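Local coordinates for ABC transporter, substrate binding protein (Mannopine) (Agrobacterium fabrum, PDB 5L9S), which probably binds the opine mannopine in the periplasm as the solute-binding protein of an ABC transporter, captured here open and unliganded, at residues S82-Q87 with N249-I254; Q194-F199 with K215-E220. All coordinates share one frame; numbering follows the deposited sequence.

Interaction 1 (S82-Q87 with N249-I254); sequences SDFCMQ and NALKLI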
loop_
_atom_site.group_PDB
_atom_site.type_symbol
_atom_site.label_atom_id
_atom_site.label_comp_id
_atom_site.label_asym_id
_atom_site.label_seq_id
_atom_site.Cartn_x
_atom_site.Cartn_y
_atom_site.Cartn_z
ATOM N N SER A 82 -1.188 -6.760 19.380
ATOM C CA SER A 82 -2.196 -5.979 20.126
ATOM C C SER A 82 -1.728 -5.453 21.504
ATOM O O SER A 82 -1.895 -4.268 21.779
ATOM C CB SER A 82 -3.488 -6.779 20.273
ATOM O OG SER A 82 -4.066 -7.015 18.999
ATOM N N ASP A 83 -1.103 -6.305 22.331
ATOM C CA ASP A 83 -0.570 -5.886 23.633
ATOM C C ASP A 83 0.560 -4.845 23.482
ATOM O O ASP A 83 0.476 -3.774 24.088
ATOM C CB ASP A 83 -0.174 -7.079 24.545
ATOM C CG ASP A 83 0.754 -8.171 24.011
ATOM O OD1 ASP A 83 1.176 -8.079 22.825
ATOM O OD2 ASP A 83 1.030 -9.136 24.769
ATOM N N PHE A 84 1.575 -5.145 22.639
ATOM C CA PHE A 84 2.723 -4.280 22.320
ATOM C C PHE A 84 2.290 -2.918 21.734
ATOM O O PHE A 84 2.908 -1.891 22.016
ATOM C CB PHE A 84 3.666 -5.016 21.340
ATOM C CG PHE A 84 4.647 -4.156 20.572
ATOM C CD1 PHE A 84 5.899 -3.861 21.097
ATOM C CD2 PHE A 84 4.320 -3.651 19.317
ATOM C CE1 PHE A 84 6.803 -3.063 20.387
ATOM C CE2 PHE A 84 5.217 -2.841 18.617
ATOM C CZ PHE A 84 6.455 -2.555 19.155
ATOM N N CYS A 85 1.247 -2.948 20.897
ATOM C CA CYS A 85 0.632 -1.846 20.173
ATOM C C CYS A 85 0.108 -0.707 21.037
ATOM O O CYS A 85 0.043 0.434 20.566
ATOM C CB CYS A 85 -0.475 -2.395 19.281
ATOM S SG CYS A 85 0.120 -3.458 17.942
ATOM N N MET A 86 -0.335 -1.032 22.261
ATOM C CA MET A 86 -0.903 -0.119 23.248
ATOM C C MET A 86 0.016 1.046 23.593
ATOM O O MET A 86 -0.468 2.167 23.739
ATOM C CB MET A 86 -1.313 -0.890 24.514
ATOM C CG MET A 86 -2.677 -1.532 24.400
ATOM S SD MET A 86 -2.984 -2.851 25.601
ATOM C CE MET A 86 -4.365 -3.659 24.825
ATOM N N GLN A 87 1.343 0.784 23.659
ATOM C CA GLN A 87 2.393 1.756 23.984
ATOM C C GLN A 87 2.512 2.910 22.966
ATOM O O GLN A 87 3.176 3.906 23.258
ATOM C CB GLN A 87 3.753 1.056 24.207
ATOM C CG GLN A 87 4.588 0.844 22.942
ATOM C CD GLN A 87 5.949 0.235 23.188
ATOM O OE1 GLN A 87 6.356 -0.701 22.501
ATOM N NE2 GLN A 87 6.706 0.768 24.142
ATOM N N ASN A 249 14.444 -8.272 20.857
ATOM C CA ASN A 249 15.262 -7.485 19.948
ATOM C C ASN A 249 14.486 -7.100 18.710
ATOM O O ASN A 249 14.701 -6.013 18.183
ATOM C CB ASN A 249 16.501 -8.270 19.538
ATOM C CG ASN A 249 17.602 -8.338 20.562
ATOM O OD1 ASN A 249 17.735 -7.494 21.458
ATOM N ND2 ASN A 249 18.462 -9.314 20.386
ATOM N N ALA A 250 13.609 -7.998 18.228
ATOM C CA ALA A 250 12.774 -7.766 17.056
ATOM C C ALA A 250 11.768 -6.657 17.334
ATOM O O ALA A 250 11.532 -5.827 16.454
ATOM C CB ALA A 250 12.062 -9.044 16.659
ATOM N N LEU A 251 11.221 -6.606 18.569
ATOM C CA LEU A 251 10.272 -5.568 18.994
ATOM C C LEU A 251 10.945 -4.196 19.222
ATOM O O LEU A 251 10.291 -3.160 19.105
ATOM C CB LEU A 251 9.482 -6.017 20.228
ATOM C CG LEU A 251 8.476 -7.163 20.023
ATOM C CD1 LEU A 251 7.906 -7.608 21.327
ATOM C CD2 LEU A 251 7.345 -6.757 19.076
ATOM N N LYS A 252 12.256 -4.198 19.527
ATOM C CA LYS A 252 13.073 -2.993 19.714
ATOM C C LYS A 252 13.299 -2.359 18.345
ATOM O O LYS A 252 13.360 -1.134 18.235
ATOM C CB LYS A 252 14.442 -3.359 20.336
ATOM C CG LYS A 252 14.433 -3.634 21.824
ATOM C CD LYS A 252 15.872 -3.626 22.332
ATOM C CE LYS A 252 16.068 -4.405 23.608
ATOM N NZ LYS A 252 17.507 -4.662 23.876
ATOM N N LEU A 253 13.446 -3.214 17.306
ATOM C CA LEU A 253 13.634 -2.812 15.915
ATOM C C LEU A 253 12.348 -2.181 15.385
ATOM O O LEU A 253 12.420 -1.182 14.659
ATOM C CB LEU A 253 14.110 -3.996 15.046
ATOM C CG LEU A 253 14.375 -3.710 13.563
ATOM C CD1 LEU A 253 15.485 -2.716 13.366
ATOM C CD2 LEU A 253 14.687 -4.958 12.827
ATOM N N ILE A 254 11.175 -2.741 15.785
ATOM C CA ILE A 254 9.859 -2.213 15.420
ATOM C C ILE A 254 9.647 -0.835 16.070
ATOM O O ILE A 254 9.320 0.121 15.368
ATOM C CB ILE A 254 8.723 -3.207 15.773
ATOM C CG1 ILE A 254 8.825 -4.496 14.926
ATOM C CG2 ILE A 254 7.344 -2.532 15.595
ATOM C CD1 ILE A 254 7.658 -5.498 15.133
#

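Interaction 2 (Q194-F199 with K215-E220); sequences QSVQAF and KALKAE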
loop_
_atom_site.group_PDB
_atom_site.type_symbol
_atom_site.label_atom_id
_atom_site.label_comp_id
_atom_site.label_asym_id
_atom_site.label_seq_id
_atom_site.Cartn_x
_atom_site.Cartn_y
_atom_site.Cartn_z
ATOM N N GLN A 194 3.046 -1.837 -18.025
ATOM C CA GLN A 194 1.965 -1.747 -19.019
ATOM C C GLN A 194 1.204 -0.422 -18.932
ATOM O O GLN A 194 0.948 0.194 -19.972
ATOM C CB GLN A 194 1.001 -2.936 -18.903
ATOM C CG GLN A 194 1.668 -4.274 -19.191
ATOM C CD GLN A 194 0.683 -5.398 -19.281
ATOM O OE1 GLN A 194 0.432 -5.947 -20.351
ATOM N NE2 GLN A 194 0.151 -5.807 -18.158
ATOM N N SER A 195 0.879 0.033 -17.689
ATOM C CA SER A 195 0.173 1.295 -17.432
ATOM C C SER A 195 1.055 2.509 -17.765
ATOM O O SER A 195 0.551 3.568 -18.124
ATOM C CB SER A 195 -0.299 1.351 -15.989
ATOM O OG SER A 195 0.786 1.238 -15.084
ATOM N N VAL A 196 2.375 2.329 -17.678
ATOM C CA VAL A 196 3.397 3.325 -17.991
ATOM C C VAL A 196 3.584 3.367 -19.521
ATOM O O VAL A 196 3.593 4.462 -20.093
ATOM C CB VAL A 196 4.686 3.010 -17.176
ATOM C CG1 VAL A 196 5.944 3.495 -17.849
ATOM C CG2 VAL A 196 4.595 3.581 -15.781
ATOM N N GLN A 197 3.682 2.183 -20.187
ATOM C CA GLN A 197 3.822 2.081 -21.648
ATOM C C GLN A 197 2.568 2.679 -22.316
ATOM O O GLN A 197 2.677 3.487 -23.236
ATOM C CB GLN A 197 3.987 0.622 -22.121
ATOM C CG GLN A 197 5.152 -0.214 -21.545
ATOM C CD GLN A 197 6.576 0.172 -21.909
ATOM O OE1 GLN A 197 7.523 -0.137 -21.163
ATOM N NE2 GLN A 197 6.785 0.791 -23.076
ATOM N N ALA A 198 1.379 2.269 -21.838
ATOM C CA ALA A 198 0.081 2.694 -22.353
ATOM C C ALA A 198 -0.078 4.212 -22.284
ATOM O O ALA A 198 -0.636 4.801 -23.206
ATOM C CB ALA A 198 -1.037 2.003 -21.586
ATOM N N PHE A 199 0.434 4.845 -21.212
ATOM C CA PHE A 199 0.380 6.285 -21.092
ATOM C C PHE A 199 1.352 6.952 -22.085
ATOM O O PHE A 199 0.952 7.924 -22.736
ATOM C CB PHE A 199 0.638 6.742 -19.644
ATOM C CG PHE A 199 0.274 8.197 -19.433
ATOM C CD1 PHE A 199 1.204 9.219 -19.700
ATOM C CD2 PHE A 199 -0.996 8.555 -18.989
ATOM C CE1 PHE A 199 0.860 10.561 -19.528
ATOM C CE2 PHE A 199 -1.335 9.903 -18.808
ATOM C CZ PHE A 199 -0.407 10.891 -19.084
ATOM N N LYS A 215 4.395 9.212 -10.808
ATOM C CA LYS A 215 5.572 10.002 -10.420
ATOM C C LYS A 215 6.675 9.848 -11.435
ATOM O O LYS A 215 7.297 10.845 -11.805
ATOM C CB LYS A 215 6.114 9.494 -9.083
ATOM C CG LYS A 215 5.746 10.325 -7.896
ATOM C CD LYS A 215 6.678 9.991 -6.731
ATOM C CE LYS A 215 6.047 10.252 -5.387
ATOM N NZ LYS A 215 4.985 9.276 -5.010
ATOM N N ALA A 216 6.937 8.591 -11.863
ATOM C CA ALA A 216 7.970 8.219 -12.848
ATOM C C ALA A 216 7.672 8.839 -14.198
ATOM O O ALA A 216 8.594 9.363 -14.810
ATOM C CB ALA A 216 8.081 6.709 -12.968
ATOM N N LEU A 217 6.385 8.878 -14.620
ATOM C CA LEU A 217 5.963 9.501 -15.882
ATOM C C LEU A 217 6.174 11.010 -15.871
ATOM O O LEU A 217 6.618 11.559 -16.890
ATOM C CB LEU A 217 4.504 9.159 -16.241
ATOM C CG LEU A 217 4.258 7.743 -16.791
ATOM C CD1 LEU A 217 2.822 7.272 -16.492
ATOM C CD2 LEU A 217 4.588 7.666 -18.294
ATOM N N LYS A 218 5.862 11.685 -14.733
ATOM C CA LYS A 218 6.028 13.128 -14.546
ATOM C C LYS A 218 7.504 13.475 -14.588
ATOM O O LYS A 218 7.869 14.487 -15.177
ATOM C CB LYS A 218 5.404 13.613 -13.217
ATOM C CG LYS A 218 5.192 15.141 -13.148
ATOM C CD LYS A 218 4.351 15.575 -11.966
ATOM C CE LYS A 218 3.573 16.842 -12.232
ATOM N NZ LYS A 218 2.251 16.829 -11.546
ATOM N N ALA A 219 8.351 12.625 -13.977
ATOM C CA ALA A 219 9.813 12.773 -13.932
ATOM C C ALA A 219 10.433 12.578 -15.324
ATOM O O ALA A 219 11.481 13.159 -15.594
ATOM C CB ALA A 219 10.402 11.778 -12.938
ATOM N N GLU A 220 9.772 11.782 -16.215
ATOM C CA GLU A 220 10.194 11.542 -17.618
ATOM C C GLU A 220 9.776 12.708 -18.518
ATOM O O GLU A 220 10.199 12.773 -19.673
ATOM C CB GLU A 220 9.638 10.222 -18.163
ATOM C CG GLU A 220 10.332 8.978 -17.634
ATOM C CD GLU A 220 9.669 7.668 -18.045
ATOM O OE1 GLU A 220 9.335 7.511 -19.241
ATOM O OE2 GLU A 220 9.463 6.802 -17.164
#

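Interaction 1 (S82-Q87 with N249-I254)
Phe-84 has its ring swung trans to the backbone N, with chi1 161°, which carries it out from its short helical turn toward Leu-251 and Ile-254. In Leu-251 the branch carbon CG lies trans to the carbonyl carbon (chi1 -69°), and its methyl CD2 is set over one face of that ring. This is a CH-pi contact: CD2 of Leu-251 is 3.9 Å from the centroid of the Phe-84 ring, 15° off the ring normal. The methyl is displaced toward the rim and comes closest to Phe-84 CD1, at 3.8 Å. One flank of the ring reaches the helix backbone, with Phe-84 CE1 3.7 Å from Leu-251 O. Ile-254, three residues on from Leu-251, meets the end of the ring obliquely. Its CG2 is 3.7 Å from Phe-84 CZ and as near to CE2. No hydrogen bond joins the two segments; the contact rests on one aromatic ring, mostly against methyl groups. Phe-84 N bonds back to Asp-83 OD1 at 3.0 Å, within its own turn. Next to Phe-84, Cys-85 ties the turn to Cys-99 by a disulfide. The Phe-84 ring also meets that of Phe-88. Helix 247-258 turns Ala-250 and Leu-253 toward strands 4-9 and 61-65. Ile-254 also touches Leu-61 of strand 61-65, so the short turn at 82-85 packs on helix 247-258 where that helix meets the sheet.

Interaction 2 (Q194-F199 with K215-E220)
The Phe-199 ring is met obliquely by Leu-217, whose CD2 is 4.0 Å from Phe-199 CD1. The other Leu-217 methyl sits at the root of the ring, with CD1 3.9 Å from Phe-199 CB and 4.0 Å from Phe-199 CG. Both branches of the leucine are therefore used against one phenylalanine. Phe-199 has CG trans to its backbone N (chi1 -167°), which sets the ring beside its carbonyl carbon. Leu-217 also reaches Val-196, about one turn before Phe-199 on helix 192-200. There CD1 of Leu-217 is 4.2 Å from CG2 of Val-196, a loose contact, and Leu-217 CD2 is 3.8 Å from Val-196 O. Leu-217 thus packs against Val-196 and Phe-199 together. All three residues are buried, and no hydrogen bond crosses between the segments. Nearby, Glu-220 makes a salt bridge to Arg-200, a polar link beside this contact. Phe-199 and Leu-217 both touch Ile-224 of strand 224-240, while Ser-195 and Ala-198 pack on strand 185-189. Helices 192-200 and 211-219, joined through strand 206-210, pack together beside these strands.

In the fold
Interactions 1 and 2 lie on opposite sides of the centre of the chain, their own centres about 39 Å apart, consistent with the two lobes of the periplasmic binding protein fold. They share no helix, but the sheet beside both includes strand 224-240, which pairs with strand 61-65. Interaction 2 is nested in sequence within the loop closed by interaction 1. Both contacts are largely apolar, and no hydrogen bond crosses either. In interaction 1, which is partly buried, the aromatic ring is the group that projects. In interaction 2, whose touching residues are all buried, a leucine projects instead. The disulfide of Cys-85 borders the first contact; Glu-220 pairs with Arg-200, outside both segments, beside the second.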